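Local coordinates for protein ribonucleoside triphosphate reductase (Lactobacillus leichmannii, PDB 1L1L) that catalyses the adenosylcobalamin-dependent reduction of ribonucleoside triphosphates to deoxyribonucleotides, as a class II ribonucleotide reductase that works as an allosterically regulated monomer, at residues A[29-34]-A[46-51]; A[33-38]-A[551-556]; A[52-57]-A[104-109]; A[97-102]-A[265-270]. All blocks are in the same frame, centred on the assembly; numbering follows the deposited sequence.

Contact 1: A[29-34]-A[46-51]; sequences VTYKRT and ENWDET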
# COMPACT_ATOMS: atom_id res chain seq x y z
N VAL A 29 -0.84 -12.98 17.18
CA VAL A 29 -1.69 -11.91 17.66
C VAL A 29 -2.06 -10.98 16.51
O VAL A 29 -3.23 -10.62 16.33
CB VAL A 29 -0.97 -11.11 18.77
CG1 VAL A 29 -1.82 -9.94 19.19
CG2 VAL A 29 -0.68 -12.02 19.96
N THR A 30 -1.06 -10.59 15.73
CA THR A 30 -1.26 -9.70 14.59
C THR A 30 -2.25 -10.31 13.61
O THR A 30 -3.13 -9.63 13.09
CB THR A 30 0.06 -9.41 13.86
OG1 THR A 30 0.94 -8.69 14.73
CG2 THR A 30 -0.19 -8.57 12.60
N TYR A 31 -2.12 -11.61 13.38
CA TYR A 31 -3.03 -12.28 12.46
C TYR A 31 -4.48 -12.21 12.96
O TYR A 31 -5.39 -11.87 12.20
CB TYR A 31 -2.62 -13.75 12.27
CG TYR A 31 -3.78 -14.61 11.86
CD1 TYR A 31 -4.42 -14.42 10.62
CD2 TYR A 31 -4.31 -15.57 12.73
CE1 TYR A 31 -5.56 -15.16 10.27
CE2 TYR A 31 -5.44 -16.31 12.39
CZ TYR A 31 -6.06 -16.11 11.17
OH TYR A 31 -7.18 -16.84 10.85
N LYS A 32 -4.68 -12.54 14.23
CA LYS A 32 -6.01 -12.56 14.82
C LYS A 32 -6.78 -11.25 14.79
O LYS A 32 -7.99 -11.23 14.62
CB LYS A 32 -5.93 -13.03 16.28
CG LYS A 32 -5.56 -14.48 16.41
CD LYS A 32 -6.63 -15.38 15.76
CE LYS A 32 -7.91 -15.39 16.56
NZ LYS A 32 -8.87 -16.38 16.01
N ARG A 33 -6.07 -10.14 14.96
CA ARG A 33 -6.74 -8.86 14.96
C ARG A 33 -6.64 -8.14 13.62
O ARG A 33 -7.06 -6.99 13.52
CB ARG A 33 -6.17 -7.99 16.08
CG ARG A 33 -4.70 -7.66 15.90
CD ARG A 33 -4.13 -6.93 17.11
NE ARG A 33 -4.94 -5.76 17.47
CZ ARG A 33 -4.48 -4.72 18.16
NH1 ARG A 33 -3.21 -4.69 18.55
NH2 ARG A 33 -5.29 -3.71 18.45
N THR A 34 -6.11 -8.81 12.60
CA THR A 34 -5.95 -8.17 11.29
C THR A 34 -6.48 -8.92 10.07
O THR A 34 -7.07 -8.31 9.18
CB THR A 34 -4.46 -7.88 10.99
OG1 THR A 34 -3.83 -7.34 12.16
CG2 THR A 34 -4.35 -6.87 9.83
N GLU A 46 -11.95 -16.65 12.27
CA GLU A 46 -11.17 -17.71 11.63
C GLU A 46 -9.90 -18.11 12.38
O GLU A 46 -9.38 -17.36 13.22
CB GLU A 46 -10.74 -17.27 10.23
CG GLU A 46 -11.85 -17.13 9.20
CD GLU A 46 -11.30 -16.60 7.89
OE1 GLU A 46 -11.96 -16.77 6.84
OE2 GLU A 46 -10.21 -16.00 7.92
N ASN A 47 -9.40 -19.30 12.06
CA ASN A 47 -8.15 -19.81 12.62
C ASN A 47 -7.21 -19.70 11.42
O ASN A 47 -7.68 -19.59 10.29
CB ASN A 47 -8.29 -21.26 13.07
CG ASN A 47 -9.24 -21.41 14.25
OD1 ASN A 47 -9.12 -20.71 15.26
ND2 ASN A 47 -10.20 -22.33 14.13
N TRP A 48 -5.90 -19.72 11.65
CA TRP A 48 -4.93 -19.58 10.57
C TRP A 48 -5.19 -20.53 9.39
O TRP A 48 -5.37 -20.10 8.25
CB TRP A 48 -3.52 -19.78 11.12
CG TRP A 48 -2.41 -19.59 10.12
CD1 TRP A 48 -1.29 -20.37 10.00
CD2 TRP A 48 -2.28 -18.55 9.15
NE1 TRP A 48 -0.47 -19.88 9.02
CE2 TRP A 48 -1.05 -18.76 8.48
CE3 TRP A 48 -3.07 -17.45 8.78
CZ2 TRP A 48 -0.59 -17.92 7.46
CZ3 TRP A 48 -2.61 -16.61 7.77
CH2 TRP A 48 -1.39 -16.85 7.12
N ASP A 49 -5.21 -21.82 9.68
CA ASP A 49 -5.43 -22.82 8.63
C ASP A 49 -6.64 -22.47 7.75
O ASP A 49 -6.59 -22.66 6.54
CB ASP A 49 -5.61 -24.21 9.26
CG ASP A 49 -6.94 -24.36 9.95
OD1 ASP A 49 -7.94 -24.63 9.25
OD2 ASP A 49 -7.00 -24.18 11.19
N GLU A 50 -7.71 -21.95 8.35
CA GLU A 50 -8.92 -21.60 7.61
C GLU A 50 -8.74 -20.40 6.70
O GLU A 50 -9.27 -20.35 5.59
CB GLU A 50 -10.07 -21.31 8.56
CG GLU A 50 -10.46 -22.44 9.48
CD GLU A 50 -11.53 -22.00 10.46
OE1 GLU A 50 -11.24 -21.10 11.27
OE2 GLU A 50 -12.65 -22.55 10.41
N THR A 51 -8.02 -19.39 7.20
CA THR A 51 -7.79 -18.21 6.39
C THR A 51 -6.99 -18.59 5.15
O THR A 51 -7.37 -18.25 4.04
CB THR A 51 -7.01 -17.13 7.18
OG1 THR A 51 -7.80 -16.69 8.28
CG2 THR A 51 -6.68 -15.96 6.28
O HOH W 1 -7.70 -18.99 16.29

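Contact 2: A[33-38]-A[551-556]; sequences RTYARW and GTVAKL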
# COMPACT_ATOMS: atom_id res chain seq x y z
N ARG A 33 -6.07 -10.14 14.96
CA ARG A 33 -6.74 -8.86 14.96
C ARG A 33 -6.64 -8.14 13.62
O ARG A 33 -7.06 -6.99 13.52
CB ARG A 33 -6.17 -7.99 16.08
CG ARG A 33 -4.70 -7.66 15.90
CD ARG A 33 -4.13 -6.93 17.11
NE ARG A 33 -4.94 -5.76 17.47
CZ ARG A 33 -4.48 -4.72 18.16
NH1 ARG A 33 -3.21 -4.69 18.55
NH2 ARG A 33 -5.29 -3.71 18.45
N THR A 34 -6.11 -8.81 12.60
CA THR A 34 -5.95 -8.17 11.29
C THR A 34 -6.48 -8.92 10.07
O THR A 34 -7.07 -8.31 9.18
CB THR A 34 -4.46 -7.88 10.99
OG1 THR A 34 -3.83 -7.34 12.16
CG2 THR A 34 -4.35 -6.87 9.83
N TYR A 35 -6.25 -10.23 10.02
CA TYR A 35 -6.68 -11.00 8.85
C TYR A 35 -7.72 -12.09 9.09
O TYR A 35 -8.24 -12.66 8.13
CB TYR A 35 -5.47 -11.61 8.16
CG TYR A 35 -4.39 -10.61 7.85
CD1 TYR A 35 -3.13 -10.72 8.44
CD2 TYR A 35 -4.64 -9.53 7.00
CE1 TYR A 35 -2.15 -9.77 8.19
CE2 TYR A 35 -3.66 -8.57 6.74
CZ TYR A 35 -2.41 -8.70 7.35
OH TYR A 35 -1.42 -7.78 7.12
N ALA A 36 -8.03 -12.37 10.36
CA ALA A 36 -9.01 -13.39 10.68
C ALA A 36 -10.43 -12.83 10.54
O ALA A 36 -10.85 -11.99 11.33
CB ALA A 36 -8.79 -13.91 12.10
N ARG A 37 -11.15 -13.28 9.52
CA ARG A 37 -12.51 -12.80 9.31
C ARG A 37 -13.48 -13.43 10.31
O ARG A 37 -13.21 -14.51 10.84
CB ARG A 37 -12.99 -13.11 7.88
CG ARG A 37 -12.16 -12.45 6.79
CD ARG A 37 -12.72 -12.77 5.41
NE ARG A 37 -14.02 -12.15 5.16
CZ ARG A 37 -14.22 -10.85 4.97
NH1 ARG A 37 -13.20 -9.99 4.99
NH2 ARG A 37 -15.45 -10.39 4.75
N TRP A 38 -14.59 -12.74 10.57
CA TRP A 38 -15.59 -13.25 11.50
C TRP A 38 -16.49 -14.26 10.78
O TRP A 38 -16.89 -14.05 9.63
CB TRP A 38 -16.44 -12.10 12.06
CG TRP A 38 -17.55 -12.56 12.96
CD1 TRP A 38 -18.87 -12.69 12.64
CD2 TRP A 38 -17.43 -12.98 14.33
NE1 TRP A 38 -19.58 -13.17 13.71
CE2 TRP A 38 -18.72 -13.35 14.76
CE3 TRP A 38 -16.36 -13.08 15.22
CZ2 TRP A 38 -18.97 -13.82 16.06
CZ3 TRP A 38 -16.60 -13.54 16.51
CH2 TRP A 38 -17.90 -13.90 16.91
N GLY A 551 5.24 -3.80 6.59
CA GLY A 551 5.31 -3.99 8.03
C GLY A 551 4.42 -5.06 8.63
O GLY A 551 4.91 -6.02 9.22
N THR A 552 3.11 -4.89 8.48
CA THR A 552 2.16 -5.83 9.07
C THR A 552 2.40 -7.30 8.74
O THR A 552 2.52 -8.13 9.64
CB THR A 552 0.71 -5.45 8.71
OG1 THR A 552 0.47 -4.09 9.10
CG2 THR A 552 -0.27 -6.34 9.44
N VAL A 553 2.48 -7.63 7.45
CA VAL A 553 2.72 -9.02 7.05
C VAL A 553 4.07 -9.54 7.53
O VAL A 553 4.20 -10.70 7.91
CB VAL A 553 2.60 -9.19 5.52
CG1 VAL A 553 3.45 -10.36 5.04
CG2 VAL A 553 1.14 -9.44 5.15
N ALA A 554 5.09 -8.68 7.52
CA ALA A 554 6.41 -9.10 7.98
C ALA A 554 6.35 -9.44 9.48
O ALA A 554 7.16 -10.23 9.97
CB ALA A 554 7.43 -7.99 7.73
N LYS A 555 5.40 -8.85 10.20
CA LYS A 555 5.26 -9.13 11.63
C LYS A 555 4.69 -10.53 11.84
O LYS A 555 4.98 -11.18 12.84
CB LYS A 555 4.34 -8.10 12.30
CG LYS A 555 4.92 -6.70 12.34
CD LYS A 555 3.91 -5.71 12.88
CE LYS A 555 4.35 -4.28 12.59
NZ LYS A 555 3.25 -3.31 12.88
N LEU A 556 3.88 -10.99 10.90
CA LEU A 556 3.30 -12.33 11.00
C LEU A 556 4.40 -13.38 11.15
O LEU A 556 4.30 -14.30 11.97
CB LEU A 556 2.48 -12.68 9.75
CG LEU A 556 1.16 -11.95 9.50
CD1 LEU A 556 0.44 -12.60 8.32
CD2 LEU A 556 0.28 -12.03 10.72

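Contact 3: A[52-57]-A[104-109]; sequences VKRVVE and SGTDYQ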
# COMPACT_ATOMS: atom_id res chain seq x y z
N VAL A 52 -5.88 -19.29 5.35
CA VAL A 52 -5.04 -19.68 4.23
C VAL A 52 -5.82 -20.50 3.21
O VAL A 52 -5.57 -20.39 2.00
CB VAL A 52 -3.82 -20.49 4.70
CG1 VAL A 52 -3.01 -20.98 3.50
CG2 VAL A 52 -2.95 -19.64 5.61
N LYS A 53 -6.75 -21.32 3.68
CA LYS A 53 -7.55 -22.16 2.79
C LYS A 53 -8.35 -21.33 1.80
O LYS A 53 -8.32 -21.57 0.59
CB LYS A 53 -8.48 -23.08 3.59
CG LYS A 53 -9.53 -23.82 2.77
CD LYS A 53 -10.23 -24.89 3.60
CE LYS A 53 -11.59 -25.31 3.03
NZ LYS A 53 -11.53 -25.83 1.63
N ARG A 54 -9.08 -20.33 2.30
CA ARG A 54 -9.87 -19.50 1.41
C ARG A 54 -9.00 -18.58 0.56
O ARG A 54 -9.38 -18.23 -0.56
CB ARG A 54 -10.89 -18.68 2.20
CG ARG A 54 -10.31 -17.64 3.12
CD ARG A 54 -11.38 -16.62 3.49
NE ARG A 54 -10.94 -15.76 4.58
CZ ARG A 54 -10.02 -14.81 4.47
NH1 ARG A 54 -9.43 -14.58 3.30
NH2 ARG A 54 -9.69 -14.10 5.53
N VAL A 55 -7.83 -18.20 1.06
CA VAL A 55 -6.95 -17.34 0.27
C VAL A 55 -6.41 -18.09 -0.94
O VAL A 55 -6.41 -17.58 -2.07
CB VAL A 55 -5.76 -16.83 1.09
CG1 VAL A 55 -4.80 -16.06 0.19
CG2 VAL A 55 -6.27 -15.93 2.21
N VAL A 56 -5.93 -19.31 -0.68
CA VAL A 56 -5.37 -20.17 -1.72
C VAL A 56 -6.43 -20.56 -2.74
O VAL A 56 -6.19 -20.48 -3.95
CB VAL A 56 -4.78 -21.46 -1.10
CG1 VAL A 56 -4.39 -22.44 -2.21
CG2 VAL A 56 -3.57 -21.11 -0.27
N GLU A 57 -7.59 -20.99 -2.26
CA GLU A 57 -8.68 -21.40 -3.15
C GLU A 57 -9.16 -20.21 -3.96
O GLU A 57 -9.49 -20.34 -5.14
CB GLU A 57 -9.84 -21.97 -2.33
CG GLU A 57 -9.75 -23.48 -2.13
CD GLU A 57 -10.78 -24.02 -1.15
OE1 GLU A 57 -11.95 -23.59 -1.18
OE2 GLU A 57 -10.41 -24.92 -0.36
N SER A 104 -9.21 -12.42 -0.07
CA SER A 104 -9.09 -13.49 -1.06
C SER A 104 -10.01 -14.66 -0.71
O SER A 104 -9.95 -15.19 0.40
CB SER A 104 -7.63 -13.96 -1.13
OG SER A 104 -7.41 -14.87 -2.20
N GLY A 105 -10.87 -15.03 -1.65
CA GLY A 105 -11.78 -16.15 -1.45
C GLY A 105 -13.05 -15.83 -0.68
O GLY A 105 -13.77 -16.74 -0.27
N THR A 106 -13.33 -14.55 -0.50
CA THR A 106 -14.53 -14.13 0.23
C THR A 106 -15.67 -13.76 -0.71
O THR A 106 -15.47 -13.57 -1.90
CB THR A 106 -14.25 -12.90 1.12
OG1 THR A 106 -13.85 -11.80 0.30
CG2 THR A 106 -13.16 -13.21 2.12
N ASP A 107 -16.87 -13.67 -0.15
CA ASP A 107 -18.04 -13.32 -0.95
C ASP A 107 -17.91 -11.87 -1.43
O ASP A 107 -18.34 -11.53 -2.54
CB ASP A 107 -19.31 -13.50 -0.12
CG ASP A 107 -19.58 -14.96 0.23
OD1 ASP A 107 -19.83 -15.76 -0.70
OD2 ASP A 107 -19.54 -15.31 1.43
N TYR A 108 -17.32 -11.02 -0.60
CA TYR A 108 -17.14 -9.63 -0.98
C TYR A 108 -16.24 -9.55 -2.21
O TYR A 108 -16.56 -8.88 -3.19
CB TYR A 108 -16.52 -8.81 0.15
CG TYR A 108 -16.11 -7.42 -0.29
CD1 TYR A 108 -14.78 -7.13 -0.63
CD2 TYR A 108 -17.04 -6.39 -0.38
CE1 TYR A 108 -14.41 -5.86 -1.05
CE2 TYR A 108 -16.67 -5.11 -0.80
CZ TYR A 108 -15.35 -4.86 -1.13
OH TYR A 108 -14.98 -3.58 -1.51
N GLN A 109 -15.12 -10.26 -2.14
CA GLN A 109 -14.16 -10.27 -3.23
C GLN A 109 -14.82 -10.64 -4.55
O GLN A 109 -14.71 -9.92 -5.54
CB GLN A 109 -13.02 -11.25 -2.91
CG GLN A 109 -11.94 -11.34 -3.96
CD GLN A 109 -12.07 -12.57 -4.82
OE1 GLN A 109 -11.93 -13.70 -4.35
NE2 GLN A 109 -12.36 -12.37 -6.10

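Contact 4: A[97-102]-A[265-270]; sequences SGRNLW and HGFGGT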
# COMPACT_ATOMS: atom_id res chain seq x y z
N SER A 97 -0.33 -10.28 -0.36
CA SER A 97 -0.47 -9.01 0.35
C SER A 97 -1.49 -9.10 1.49
O SER A 97 -2.35 -9.98 1.51
CB SER A 97 -0.90 -7.92 -0.62
OG SER A 97 -2.23 -8.13 -1.06
N GLY A 98 -1.39 -8.17 2.43
CA GLY A 98 -2.33 -8.15 3.54
C GLY A 98 -3.77 -8.10 3.02
O GLY A 98 -4.66 -8.73 3.60
N ARG A 99 -4.00 -7.36 1.94
CA ARG A 99 -5.34 -7.25 1.37
C ARG A 99 -5.83 -8.62 0.94
O ARG A 99 -6.98 -8.98 1.19
CB ARG A 99 -5.36 -6.30 0.17
CG ARG A 99 -6.57 -6.45 -0.77
CD ARG A 99 -7.91 -6.30 -0.04
NE ARG A 99 -8.14 -4.95 0.46
CZ ARG A 99 -8.54 -3.92 -0.29
NH1 ARG A 99 -8.76 -4.09 -1.59
NH2 ARG A 99 -8.71 -2.73 0.26
N ASN A 100 -4.96 -9.38 0.28
CA ASN A 100 -5.31 -10.72 -0.17
C ASN A 100 -5.65 -11.60 1.04
O ASN A 100 -6.64 -12.34 1.01
CB ASN A 100 -4.14 -11.34 -0.96
CG ASN A 100 -4.07 -10.86 -2.40
OD1 ASN A 100 -4.45 -11.58 -3.33
ND2 ASN A 100 -3.59 -9.63 -2.60
N LEU A 101 -4.86 -11.54 2.10
CA LEU A 101 -5.14 -12.36 3.27
C LEU A 101 -6.50 -12.04 3.86
O LEU A 101 -7.18 -12.92 4.41
CB LEU A 101 -4.07 -12.20 4.36
CG LEU A 101 -2.65 -12.68 4.07
CD1 LEU A 101 -1.75 -12.41 5.26
CD2 LEU A 101 -2.67 -14.19 3.76
N TRP A 102 -6.92 -10.79 3.73
CA TRP A 102 -8.20 -10.37 4.27
C TRP A 102 -9.41 -10.60 3.39
O TRP A 102 -10.50 -10.84 3.90
CB TRP A 102 -8.12 -8.88 4.67
CG TRP A 102 -9.42 -8.30 5.15
CD1 TRP A 102 -10.24 -7.44 4.48
CD2 TRP A 102 -10.05 -8.54 6.42
NE1 TRP A 102 -11.34 -7.12 5.25
CE2 TRP A 102 -11.25 -7.79 6.44
CE3 TRP A 102 -9.72 -9.32 7.54
CZ2 TRP A 102 -12.12 -7.79 7.54
CZ3 TRP A 102 -10.58 -9.32 8.64
CH2 TRP A 102 -11.77 -8.56 8.63
N HIS A 265 -20.12 -3.38 3.44
CA HIS A 265 -19.65 -4.57 2.75
C HIS A 265 -18.20 -4.45 2.28
O HIS A 265 -17.86 -3.55 1.51
CB HIS A 265 -20.57 -4.86 1.55
CG HIS A 265 -21.45 -3.70 1.17
ND1 HIS A 265 -22.40 -3.17 2.01
CD2 HIS A 265 -21.53 -2.98 0.02
CE1 HIS A 265 -23.03 -2.18 1.40
NE2 HIS A 265 -22.52 -2.05 0.19
N GLY A 266 -17.34 -5.36 2.75
CA GLY A 266 -15.94 -5.34 2.34
C GLY A 266 -14.95 -4.82 3.36
O GLY A 266 -13.77 -4.63 3.04
N PHE A 267 -15.41 -4.61 4.59
CA PHE A 267 -14.54 -4.12 5.65
C PHE A 267 -15.05 -4.57 7.00
O PHE A 267 -16.26 -4.76 7.20
CB PHE A 267 -14.48 -2.58 5.62
CG PHE A 267 -13.82 -2.02 4.39
CD1 PHE A 267 -12.46 -2.25 4.15
CD2 PHE A 267 -14.55 -1.27 3.47
CE1 PHE A 267 -11.84 -1.73 3.00
CE2 PHE A 267 -13.94 -0.75 2.32
CZ PHE A 267 -12.58 -0.98 2.09
N GLY A 268 -14.12 -4.75 7.94
CA GLY A 268 -14.50 -5.16 9.28
C GLY A 268 -15.13 -3.97 9.98
O GLY A 268 -15.94 -4.12 10.90
N GLY A 269 -14.75 -2.77 9.53
CA GLY A 269 -15.28 -1.55 10.11
C GLY A 269 -16.67 -1.22 9.61
O GLY A 269 -17.26 -1.99 8.85
N THR A 270 -17.19 -0.07 10.03
CA THR A 270 -18.53 0.35 9.63
C THR A 270 -18.53 1.65 8.83
O THR A 270 -17.48 2.16 8.44
CB THR A 270 -19.43 0.51 10.87
OG1 THR A 270 -18.76 1.33 11.84
CG2 THR A 270 -19.73 -0.86 11.49

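Contact 1: A[29-34]-A[46-51]
The phenol of Y31 spans the gap between two helices and ends against the start of the second one. Its OH donates a 2.6 Å hydrogen bond to T51 OG1, which lies in the plane of the tyrosine ring at its edge. The same OH is 2.9 Å from O of N47, the N-cap residue of helix 48-60. W48 comes over one face of the phenol: its six-membered ring presents an edge in a T-shaped pair, with planes at 66° and centroids 5.1 Å apart, and CE3 lies 3.7 Å from Y31 CE1, toward the rim. With CG anti to the backbone N (chi1 155°), the tyrosine is directed across to the second helix.

K32 reaches E46 on a chain bent at chi2 and chi3, and NZ donates to E46 O at 3.0 Å. A water accepts from K32 NZ and donates to N47 OD1, and S45 OG is a further partner of the ammonium group.

In the second shell, T51 OG1 in turn donates to E46 OE2, from above the carboxylate plane, so the threonine hydroxyl accepts from Y31 and donates to E46. That carboxylate is held in turn by a salt bridge to R54. The contact thus joins the end of helix 27-32 to the start of helix 48-60, with helices 551-557 and 583-589 packing on the first helix and W23 and Y90 meeting W48.

Contact 2: A[33-38]-A[551-556]
Y35 and T552 bring together parts of the chain more than 500 residues apart, the loop after helix 27-32 and the short helix 551-557, in a buried packing contact of loop on helix. No hydrogen bond crosses it.

The apolar contacts centre on the ring of Y35. L556 CD1 approaches the ring obliquely, 3.8 Å from Y35 CE1. V553 uses its CG2 branch, 4.2 Å from Y35 CZ. Between threonines the contact is methyl to methyl, tip to tip, with T34 CG2 4.1 Å from T552 CG2. T34 CG2 also rests over one face of its neighbour's phenol, 3.5 Å above the plane and toward the rim, so the ring is bordered from within its own segment as well. L101 of helix 98-103 touches Y35, V553 and L556, closing a small hydrophobic cluster between the three elements.

Contacts of the hydroxyl with carbon form a second group. Y35 CG lies anti to the carbonyl carbon (chi1 -52°), and the ring extends toward the helix with OH leading. There Y35 OH lies 3.6 Å from V553 CG2 and only 3.0 Å from T552 CG2, a close approach of oxygen to methyl.

Contact 3: A[52-57]-A[104-109]
V55 O accepts a 2.9 Å hydrogen bond from S104 OG, which approaches in the carbonyl plane on a lone pair, at a C=O...O angle of 115°. S104 OG lies anti to its own backbone N (chi1 -172°), which carries it to the helix 48-60 backbone, while its CB packs 3.8 Å from V55 CG1. One residue back, R54 binds the backbone of the same serine: NH1 donates to S104 O at 3.0 Å, and that oxygen sits at the edge of the guanidinium, close to its plane.

G105, at positive phi, brings its CA to 3.3 Å from R54 O in a CA-H...O contact, the two backbones lying close. The turn leads into helix 107-110, whose N-cap is T106: its OG1 accepts from Q109 N at 3.2 Å and is also hydrogen-bonded to I103 O. Q109 OE1 in turn accepts from G105 N, holding the turn to the helix it precedes. T106 CG2 lies over a face of the R54 guanidinium, 4.1 Å from R54 NH1. The same arginine is salt-bridged through NE to E46 and donates through NH2 to L101 O, while Y446 of helix 436-450 touches both V55 and S104.

Contact 4: A[97-102]-A[265-270]
G266 opens the meeting with W102, where a loop within the insertion domain of B12-dependent ribonucleotide reductases lies against helix 98-103 of the alpha domain. G266 O faces the edge of the indole near its plane, 4.1 Å from W102 NE1, and the glycine has the positive phi (106°) that lets the loop turn here.

At F267 the backbone and the side chain serve different partners. Its carbonyl carbon also lies near the indole plane, 4.4 Å from W102 CZ2, whereas the phenyl ring reaches R99, with CE1 4.3 Å from R99 NH2 and approaching obliquely. The guanidinium is anchored elsewhere, donating through NH2 to K159 O and through NH1 to S115 O, so F267 is a loose neighbour of a group already fixed.

The indole owes its direction to chi1 of 176°, which places CG anti to the backbone N and sends the ring out from the helix to the loop. R37 forms a cation-pi interaction with this indole and bonds to W102 O. No hydrogen bond joins the two segments, and the contact is a light one at the surface. G268 makes the tightest approach, its N standing 3.7 Å from W102 CZ2, with G268 CA 4.0 Å from the same carbon.

Overall arrangement
Contacts 1, 2 and 3 are buried, whereas contact 4 lies at the surface. Contacts 1 and 3 use successive parts of helix 48-60 and are the polar pair, joined by the E46-R54 salt bridge; contact 1 adds an aromatic pair to its hydrogen bonds, while contact 3 relies on backbone carbonyls as acceptors. Contact 2 is apolar and contact 4 is van der Waals packing without hydrogen bonds. Contacts 1 and 2 share R33 and T34. Two arginines, R37 and R54, link the loop after helix 27-32 and helix 48-60 to helix 98-103. Contacts 1 and 3 stay within the alpha domain range; contact 2 brings in distant helix 551-557, and contact 4 the insertion domain.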